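Local coordinates for protein ACDH-11, isoform b (Caenorhabditis elegans, PDB 4Y9J) that belongs to the acyl-CoA dehydrogenase family of flavoproteins and binds flavin-adenine dinucleotide within an assembly of four chains, at residues B[362-367]-B[559-564]; B[517-522]-B[575-580]. All coordinates share one frame; numbering follows the deposited sequence.

Contact 1 of 2, residues B[362-367]-B[559-564]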
loop_
_atom_site.group_PDB
_atom_site.type_symbol
_atom_site.label_atom_id
_atom_site.label_comp_id
_atom_site.label_asym_id
_atom_site.label_seq_id
_atom_site.Cartn_x
_atom_site.Cartn_y
_atom_site.Cartn_z
ATOM N N GLU B 362 33.246 20.940 -0.015
ATOM C CA GLU B 362 33.652 21.340 1.281
ATOM C C GLU B 362 33.927 22.850 1.392
ATOM O O GLU B 362 33.518 23.468 2.332
ATOM C CB GLU B 362 34.833 20.489 1.723
ATOM C CG GLU B 362 35.301 20.857 3.103
ATOM C CD GLU B 362 34.281 20.502 4.173
ATOM O OE1 GLU B 362 33.474 19.592 3.941
ATOM O OE2 GLU B 362 34.304 21.144 5.239
ATOM N N VAL B 363 34.597 23.434 0.413
ATOM C CA VAL B 363 34.907 24.871 0.383
ATOM C C VAL B 363 33.605 25.699 0.388
ATOM O O VAL B 363 33.444 26.637 1.172
ATOM C CB VAL B 363 35.726 25.216 -0.885
ATOM C CG1 VAL B 363 35.789 26.730 -1.139
ATOM C CG2 VAL B 363 37.126 24.638 -0.822
ATOM N N ASP B 364 32.649 25.299 -0.453
ATOM C CA ASP B 364 31.403 26.034 -0.583
ATOM C C ASP B 364 30.541 25.899 0.694
ATOM O O ASP B 364 29.866 26.826 1.076
ATOM C CB ASP B 364 30.614 25.548 -1.822
ATOM C CG ASP B 364 31.200 26.056 -3.155
ATOM O OD1 ASP B 364 32.001 27.034 -3.167
ATOM O OD2 ASP B 364 30.777 25.467 -4.211
ATOM N N THR B 365 30.601 24.751 1.347
ATOM C CA THR B 365 29.810 24.446 2.527
ATOM C C THR B 365 30.388 25.257 3.709
ATOM O O THR B 365 29.637 25.758 4.497
ATOM C CB THR B 365 29.858 22.937 2.817
ATOM O OG1 THR B 365 29.173 22.210 1.745
ATOM C CG2 THR B 365 29.187 22.633 4.090
ATOM N N ARG B 366 31.716 25.342 3.815
ATOM C CA ARG B 366 32.313 26.075 4.907
ATOM C C ARG B 366 31.944 27.548 4.855
ATOM O O ARG B 366 31.696 28.156 5.892
ATOM C CB ARG B 366 33.811 25.912 4.935
ATOM C CG ARG B 366 34.246 24.530 5.298
ATOM C CD ARG B 366 35.730 24.458 5.531
ATOM N NE ARG B 366 36.241 23.112 5.718
ATOM C CZ ARG B 366 37.445 22.858 6.226
ATOM N NH1 ARG B 366 38.287 23.842 6.594
ATOM N NH2 ARG B 366 37.819 21.599 6.351
ATOM N N GLY B 367 31.904 28.133 3.674
ATOM C CA GLY B 367 31.563 29.557 3.541
ATOM C C GLY B 367 30.139 29.838 4.071
ATOM O O GLY B 367 29.878 30.749 4.846
ATOM N N TYR B 559 41.222 30.956 0.502
ATOM C CA TYR B 559 41.791 31.281 -0.771
ATOM C C TYR B 559 40.934 30.773 -1.940
ATOM O O TYR B 559 40.620 31.532 -2.873
ATOM C CB TYR B 559 43.245 30.767 -0.874
ATOM C CG TYR B 559 43.751 30.882 -2.257
ATOM C CD1 TYR B 559 44.229 32.077 -2.717
ATOM C CD2 TYR B 559 43.630 29.829 -3.167
ATOM C CE1 TYR B 559 44.665 32.240 -3.990
ATOM C CE2 TYR B 559 44.074 29.994 -4.475
ATOM C CZ TYR B 559 44.601 31.220 -4.865
ATOM O OH TYR B 559 45.060 31.477 -6.154
ATOM N N ARG B 560 40.551 29.503 -1.885
ATOM C CA ARG B 560 39.714 28.910 -2.969
ATOM C C ARG B 560 38.345 29.551 -3.078
ATOM O O ARG B 560 37.855 29.837 -4.176
ATOM C CB ARG B 560 39.602 27.416 -2.788
ATOM C CG ARG B 560 40.949 26.731 -2.878
ATOM C CD ARG B 560 40.760 25.249 -2.841
ATOM N NE ARG B 560 42.008 24.497 -2.797
ATOM C CZ ARG B 560 42.091 23.177 -2.940
ATOM N NH1 ARG B 560 41.024 22.498 -3.215
ATOM N NH2 ARG B 560 43.252 22.546 -2.867
ATOM N N TYR B 561 37.748 29.860 -1.942
ATOM C CA TYR B 561 36.421 30.467 -1.960
ATOM C C TYR B 561 36.542 31.853 -2.595
ATOM O O TYR B 561 35.690 32.243 -3.379
ATOM C CB TYR B 561 35.847 30.587 -0.522
ATOM C CG TYR B 561 34.396 30.986 -0.503
ATOM C CD1 TYR B 561 34.022 32.313 -0.644
ATOM C CD2 TYR B 561 33.394 30.027 -0.341
ATOM C CE1 TYR B 561 32.678 32.668 -0.666
ATOM C CE2 TYR B 561 32.054 30.372 -0.377
ATOM C CZ TYR B 561 31.720 31.713 -0.517
ATOM O OH TYR B 561 30.413 32.055 -0.570
ATOM N N CYS B 562 37.576 32.592 -2.238
ATOM C CA CYS B 562 37.639 33.976 -2.642
ATOM C C CYS B 562 38.247 34.182 -4.035
ATOM O O CYS B 562 37.909 35.137 -4.731
ATOM C CB CYS B 562 38.443 34.789 -1.641
ATOM S SG CYS B 562 37.585 35.018 -0.082
ATOM N N CYS B 563 39.218 33.365 -4.402
ATOM C CA CYS B 563 39.982 33.649 -5.582
ATOM C C CYS B 563 39.645 32.735 -6.728
ATOM O O CYS B 563 40.104 32.987 -7.797
ATOM C CB CYS B 563 41.460 33.507 -5.289
ATOM S SG CYS B 563 41.969 34.770 -4.077
ATOM N N GLU B 564 38.980 31.623 -6.470
ATOM C CA GLU B 564 38.750 30.574 -7.529
ATOM C C GLU B 564 37.342 30.475 -8.036
ATOM O O GLU B 564 37.050 29.643 -8.902
ATOM C CB GLU B 564 39.198 29.182 -7.067
ATOM C CG GLU B 564 40.713 29.093 -6.917
ATOM C CD GLU B 564 41.248 27.728 -6.521
ATOM O OE1 GLU B 564 40.480 26.852 -6.158
ATOM O OE2 GLU B 564 42.488 27.538 -6.552
#
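Val363 and Tyr561 form the middle of a nearly perpendicular helix-helix packing, in which helix 352-383 of the acyl-CoA dehydrogenase C-terminal domain meets helix 552-563, in the acyl-CoA dehydrogenase 11 C-terminal domain-like region. The axes of the two short helical segments approach to 9.5 Å and cross at -84°; the contact buries 217 Å² in all. Apolar contact comes first: Val363 CG1 lies 3.9 Å from Tyr561 CB, and Val363 CG2 reaches the aliphatic part of Arg560, 4.2 Å from its CD. With CG anti to the backbone N (chi1 -170°), the Tyr561 ring is carried toward helix 352-383, where Gly367, lacking a side chain, lets CE2 come to 4.0 Å from its CA. Helix 524-545 packs on the same tyrosine through Arg533, Ser536 and Leu540. Charged groups are paired outside this interface: Asp364 with Lys360, and Arg560 with Glu556 and with Asp583 of the second subunit. Asp364 OD1 nevertheless comes 4.3 Å from Tyr561 CD2, placed obliquely to the ring. At the Tyr561 ring itself, the carbonyl oxygen of Val363 sits at the edge near the ring plane, 3.7 Å from CD2.

Contact 2 of 2, residues B[517-522]-B[575-580]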
loop_
_atom_site.group_PDB
_atom_site.type_symbol
_atom_site.label_atom_id
_atom_site.label_comp_id
_atom_site.label_asym_id
_atom_site.label_seq_id
_atom_site.Cartn_x
_atom_site.Cartn_y
_atom_site.Cartn_z
ATOM N N GLU B 517 14.731 53.261 -17.799
ATOM C CA GLU B 517 15.366 52.174 -18.569
ATOM C C GLU B 517 16.239 51.179 -17.753
ATOM O O GLU B 517 17.127 50.518 -18.317
ATOM C CB GLU B 517 16.230 52.759 -19.696
ATOM C CG GLU B 517 15.569 53.825 -20.605
ATOM C CD GLU B 517 14.178 53.428 -21.094
ATOM O OE1 GLU B 517 14.031 52.338 -21.697
ATOM O OE2 GLU B 517 13.226 54.205 -20.861
ATOM N N THR B 518 15.996 51.080 -16.453
ATOM C CA THR B 518 16.778 50.217 -15.558
ATOM C C THR B 518 15.818 49.340 -14.779
ATOM O O THR B 518 14.773 49.813 -14.323
ATOM C CB THR B 518 17.604 51.099 -14.621
ATOM O OG1 THR B 518 18.508 51.873 -15.418
ATOM C CG2 THR B 518 18.377 50.325 -13.616
ATOM N N ARG B 519 16.135 48.052 -14.660
ATOM C CA ARG B 519 15.265 47.075 -13.962
ATOM C C ARG B 519 16.144 46.284 -12.998
ATOM O O ARG B 519 16.636 45.220 -13.313
ATOM C CB ARG B 519 14.531 46.148 -14.951
ATOM C CG ARG B 519 13.601 46.870 -15.921
ATOM C CD ARG B 519 12.153 47.158 -15.488
ATOM N NE ARG B 519 11.516 46.191 -14.541
ATOM C CZ ARG B 519 10.200 45.842 -14.535
ATOM N NH1 ARG B 519 9.366 46.323 -15.478
ATOM N NH2 ARG B 519 9.688 44.985 -13.602
ATOM N N ILE B 520 16.332 46.834 -11.798
ATOM C CA ILE B 520 17.179 46.219 -10.804
ATOM C C ILE B 520 16.571 44.905 -10.358
ATOM O O ILE B 520 17.295 43.990 -9.954
ATOM C CB ILE B 520 17.387 47.169 -9.573
ATOM C CG1 ILE B 520 18.418 46.583 -8.617
ATOM C CG2 ILE B 520 16.054 47.408 -8.856
ATOM C CD1 ILE B 520 19.025 47.594 -7.662
ATOM N N ASP B 521 15.242 44.819 -10.387
ATOM C CA ASP B 521 14.550 43.600 -10.068
ATOM C C ASP B 521 15.009 42.393 -10.927
ATOM O O ASP B 521 15.042 41.279 -10.433
ATOM C CB ASP B 521 13.017 43.769 -10.165
ATOM C CG ASP B 521 12.546 44.373 -11.489
ATOM O OD1 ASP B 521 13.022 45.465 -11.896
ATOM O OD2 ASP B 521 11.588 43.823 -12.070
ATOM N N SER B 522 15.350 42.655 -12.194
ATOM C CA SER B 522 15.818 41.637 -13.142
ATOM C C SER B 522 17.046 40.916 -12.639
ATOM O O SER B 522 17.203 39.682 -12.824
ATOM C CB SER B 522 16.117 42.257 -14.528
ATOM O OG SER B 522 16.119 41.154 -15.413
ATOM N N PHE B 575 21.261 45.109 -16.155
ATOM C CA PHE B 575 20.246 45.970 -15.566
ATOM C C PHE B 575 19.306 46.602 -16.617
ATOM O O PHE B 575 18.253 47.159 -16.274
ATOM C CB PHE B 575 20.938 47.134 -14.803
ATOM C CG PHE B 575 21.582 46.739 -13.474
ATOM C CD1 PHE B 575 22.787 46.050 -13.435
ATOM C CD2 PHE B 575 21.030 47.147 -12.261
ATOM C CE1 PHE B 575 23.391 45.734 -12.223
ATOM C CE2 PHE B 575 21.631 46.821 -11.049
ATOM C CZ PHE B 575 22.820 46.140 -11.030
ATOM N N ALA B 576 19.678 46.572 -17.886
ATOM C CA ALA B 576 18.985 47.393 -18.858
ATOM C C ALA B 576 17.626 46.825 -19.192
ATOM O O ALA B 576 17.457 45.645 -19.242
ATOM C CB ALA B 576 19.827 47.550 -20.107
ATOM N N SER B 577 16.646 47.694 -19.386
ATOM C CA SER B 577 15.288 47.290 -19.725
ATOM C C SER B 577 15.215 46.609 -21.087
ATOM O O SER B 577 14.389 45.718 -21.298
ATOM C CB SER B 577 14.341 48.493 -19.710
ATOM O OG SER B 577 13.975 48.823 -18.370
ATOM N N GLU B 578 16.110 46.964 -21.976
ATOM C CA GLU B 578 16.137 46.315 -23.312
ATOM C C GLU B 578 16.506 44.841 -23.183
ATOM O O GLU B 578 16.081 44.030 -23.973
ATOM C CB GLU B 578 17.109 47.012 -24.293
ATOM C CG GLU B 578 16.904 48.501 -24.339
ATOM C CD GLU B 578 15.594 48.947 -24.991
ATOM O OE1 GLU B 578 14.700 48.099 -25.277
ATOM O OE2 GLU B 578 15.488 50.181 -25.215
ATOM N N ARG B 579 17.283 44.489 -22.171
ATOM C CA ARG B 579 17.593 43.101 -22.008
ATOM C C ARG B 579 16.326 42.261 -21.701
ATOM O O ARG B 579 16.255 41.079 -22.057
ATOM C CB ARG B 579 18.634 42.942 -20.944
ATOM C CG ARG B 579 19.069 41.508 -20.838
ATOM C CD ARG B 579 20.118 41.392 -19.795
ATOM N NE ARG B 579 20.596 40.050 -19.526
ATOM C CZ ARG B 579 21.630 39.437 -20.110
ATOM N NH1 ARG B 579 22.320 39.984 -21.088
ATOM N NH2 ARG B 579 21.981 38.258 -19.622
ATOM N N VAL B 580 15.355 42.823 -20.970
ATOM C CA VAL B 580 14.095 42.067 -20.677
ATOM C C VAL B 580 13.427 41.615 -21.978
ATOM O O VAL B 580 12.956 40.477 -22.092
ATOM C CB VAL B 580 13.070 42.893 -19.847
ATOM C CG1 VAL B 580 11.781 42.069 -19.537
ATOM C CG2 VAL B 580 13.742 43.288 -18.569
HETATM O O HOH W 1 17.599 49.593 -21.616
#
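Phe575 O accepts the backbone N-H of Arg519 at 2.8 Å, with an N-H...O angle of 162°, in an isolated beta bridge that pairs Thr518 with Ala576. It joins the loop between helices 486-512 and 524-545 to the start of helix 577-587, in the C-terminal region of this acyl-CoA dehydrogenase relative. The second bond of the bridge, Ser577 N to Glu517 O, is 3.1 Å long; its donor stands 57° out of the carbonyl plane. A water accepts from Glu578 N and donates weakly to Glu517 O, linking that carbonyl to the residue after Ser577. Thr518 CA adds a CA-H...O contact of 3.5 Å to Phe575 O. Ile520 packs alongside Phe575, its CG1 4.0 Å from CE2, while Ala509 of helix 486-512 and Trp572 also meet the phenylalanine. Arg519, bent at chi2 (-87°) and chi3, turns back to grip Asp521 side-on, in the guanidinium plane: NE bonds OD1 and NH2 bonds OD2, the latter at 2.7 Å. Pro352 of the second subunit packs on both residues, and the Arg519 side chain lies about 8 Å from a bound flavin-adenine dinucleotide. The arginine's aliphatic part also lies against Ser577, with CG 3.2 Å from its OG.

Overall arrangement
From the N terminus, the chain first supplies 362-367 on helix 352-383, then runs through 517-522 in the loop before helix 524-545. Contact 1 closes at 559-564, with 191 residues between its segments, mostly helix and without strand. Contact 2 closes later, at 575-580, over 52 residues. Their segments alternate, so the two closures cross. Contact 1 ties helix 352-383 to helix 552-563; contact 2 joins the loop before helix 524-545 to helix 577-587, both within the acyl-CoA dehydrogenase 11 C-terminal domain-like range. Their centres are 31 Å apart and their nearest atoms about 19 Å, without touching. Both border the second subunit, where Glu564 of one copy meets Arg579 of the other in a salt bridge.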